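Local structure of BZZ1 protein (Saccharomyces cerevisiae, 1ZUU) at residues P22-S27 and D43-T48. The protein acts in endocytosis and vacuolar trafficking and, with type I myosins, in restoring actin polarity after salt stress, this chain being its first SH3 domain. Residues are numbered along the deposited sequence; the frame is centred on the assembly and turned at random. Where two conformers were deposited one is given.
Sequences PGDKIS and DTTGET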
loop_
_atom_site.group_PDB
_atom_site.type_symbol
_atom_site.label_atom_id
_atom_site.label_comp_id
_atom_site.label_asym_id
_atom_site.label_seq_id
_atom_site.Cartn_x
_atom_site.Cartn_y
_atom_site.Cartn_z
ATOM N N PRO A 22 -7.636 5.768 3.152
ATOM C CA PRO A 22 -8.946 5.129 2.766
ATOM C C PRO A 22 -9.532 5.831 1.571
ATOM O O PRO A 22 -9.587 7.077 1.522
ATOM C CB PRO A 22 -9.771 5.295 4.057
ATOM C CG PRO A 22 -8.731 5.146 5.153
ATOM C CD PRO A 22 -7.543 5.963 4.621
ATOM N N GLY A 23 -9.981 5.039 0.605
ATOM C CA GLY A 23 -10.538 5.554 -0.635
ATOM C C GLY A 23 -9.580 5.597 -1.818
ATOM O O GLY A 23 -10.012 5.764 -2.934
ATOM N N ASP A 24 -8.276 5.479 -1.555
ATOM C CA ASP A 24 -7.314 5.489 -2.685
ATOM C C ASP A 24 -7.510 4.204 -3.511
ATOM O O ASP A 24 -7.787 3.107 -2.973
ATOM C CB ASP A 24 -5.913 5.558 -2.146
ATOM C CG ASP A 24 -5.531 6.932 -1.543
ATOM O OD1 ASP A 24 -6.296 7.911 -1.744
ATOM O OD2 ASP A 24 -4.454 6.983 -0.890
ATOM N N LYS A 25 -7.303 4.353 -4.804
ATOM C CA LYS A 25 -7.335 3.207 -5.726
ATOM C C LYS A 25 -5.926 2.587 -5.789
ATOM O O LYS A 25 -4.958 3.293 -6.048
ATOM C CB LYS A 25 -7.721 3.683 -7.158
ATOM C CG LYS A 25 -9.096 3.953 -7.438
ATOM C CD LYS A 25 -9.785 5.022 -6.689
ATOM C CE LYS A 25 -11.134 5.378 -7.331
ATOM N NZ LYS A 25 -11.787 6.409 -6.621
ATOM N N ILE A 26 -5.854 1.281 -5.502
ATOM C CA ILE A 26 -4.568 0.610 -5.381
ATOM C C ILE A 26 -4.545 -0.648 -6.273
ATOM O O ILE A 26 -5.621 -1.176 -6.661
ATOM C CB ILE A 26 -4.196 0.267 -3.924
ATOM C CG1 ILE A 26 -5.156 -0.777 -3.329
ATOM C CG2 ILE A 26 -4.125 1.558 -3.081
ATOM C CD1 ILE A 26 -4.752 -1.265 -1.934
ATOM N N SER A 27 -3.353 -1.150 -6.504
ATOM C CA SER A 27 -3.164 -2.400 -7.245
ATOM C C SER A 27 -1.921 -3.111 -6.671
ATOM O O SER A 27 -0.988 -2.504 -6.172
ATOM C CB SER A 27 -2.969 -2.127 -8.730
ATOM O OG SER A 27 -1.792 -1.403 -8.962
ATOM N N ASP A 43 -2.746 4.175 -7.439
ATOM C CA ASP A 43 -3.074 4.895 -8.666
ATOM C C ASP A 43 -3.699 6.254 -8.361
ATOM O O ASP A 43 -3.624 7.148 -9.236
ATOM C CB ASP A 43 -3.926 4.065 -9.637
ATOM C CG ASP A 43 -3.135 2.984 -10.398
ATOM O OD1 ASP A 43 -1.892 2.947 -10.273
ATOM O OD2 ASP A 43 -3.772 2.169 -11.128
ATOM N N THR A 44 -4.292 6.451 -7.207
ATOM C CA THR A 44 -4.758 7.790 -6.831
ATOM C C THR A 44 -3.593 8.766 -6.756
ATOM O O THR A 44 -3.674 9.907 -7.240
ATOM C CB THR A 44 -5.540 7.743 -5.522
ATOM O OG1 THR A 44 -6.734 6.975 -5.752
ATOM C CG2 THR A 44 -5.874 9.131 -5.018
ATOM N N THR A 45 -2.467 8.363 -6.134
ATOM C CA THR A 45 -1.347 9.279 -5.927
ATOM C C THR A 45 -0.270 9.175 -7.032
ATOM O O THR A 45 0.536 10.115 -7.145
ATOM C CB THR A 45 -0.698 9.010 -4.562
ATOM O OG1 THR A 45 -0.109 7.736 -4.629
ATOM C CG2 THR A 45 -1.696 9.120 -3.428
ATOM N N GLY A 46 -0.201 8.052 -7.715
ATOM C CA GLY A 46 0.812 7.812 -8.707
ATOM C C GLY A 46 2.086 7.166 -8.216
ATOM O O GLY A 46 3.031 7.057 -9.004
ATOM N N GLU A 47 2.160 6.733 -6.956
ATOM C CA GLU A 47 3.387 6.215 -6.373
ATOM C C GLU A 47 3.288 4.706 -6.233
ATOM O O GLU A 47 2.200 4.121 -6.194
ATOM C CB GLU A 47 3.610 6.829 -4.992
ATOM C CG GLU A 47 3.571 8.348 -4.953
ATOM C CD GLU A 47 4.477 9.006 -5.954
ATOM O OE1 GLU A 47 5.524 8.415 -6.292
ATOM O OE2 GLU A 47 4.213 10.182 -6.322
ATOM N N THR A 48 4.469 4.094 -6.118
ATOM C CA THR A 48 4.621 2.634 -5.988
ATOM C C THR A 48 5.582 2.352 -4.846
ATOM O O THR A 48 6.676 2.975 -4.768
ATOM C CB THR A 48 5.215 2.028 -7.277
ATOM O OG1 THR A 48 4.344 2.300 -8.367
ATOM C CG2 THR A 48 5.507 0.543 -7.185
#
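K25 and T44 meet through backbone and hydroxyl groups, the N-H and C=O of one lysine both hydrogen-bonded within the pair D43 and T44. The N-H of K25 points almost straight (177°) at OG1 of T44, with N and OG1 2.8 Å apart. OG1 stands beside the threonine's own backbone N, anti to its carbonyl carbon (chi1 -65°), which turns the hydroxyl to the lysine backbone and leaves CG2 facing D24. The carbonyl O of K25 takes two N-H groups in succession: D43 N at 2.8 Å, with a bent N-H...O angle of 132°, and, weakly, T44 N at 3.4 Å.

Van der Waals contacts flank these bonds. The D24 side chain crosses that of T44 at about a right angle, its OD1 lying 3.5 Å from T44 CG2, while CD of K25 passes 3.7 Å from T44 OG1 before the lysine chain leads away. The other carboxylate oxygen of D24, OD2, is held by T21 N and by the side-chain amide of N42, at the end of strand 37-42. With an alanine at D24, T21 N and the N42 amide would probably lose this acceptor, and a gap would be likely to open beside the T44 methyl.

At the surface of this SH3 domain, the contact joins the end of the diverging turn, leading into strand 26-28, to the distal hairpin between strands 37-42 and 47-52, with G46 and E47 both facing N42 in a G1 beta bulge.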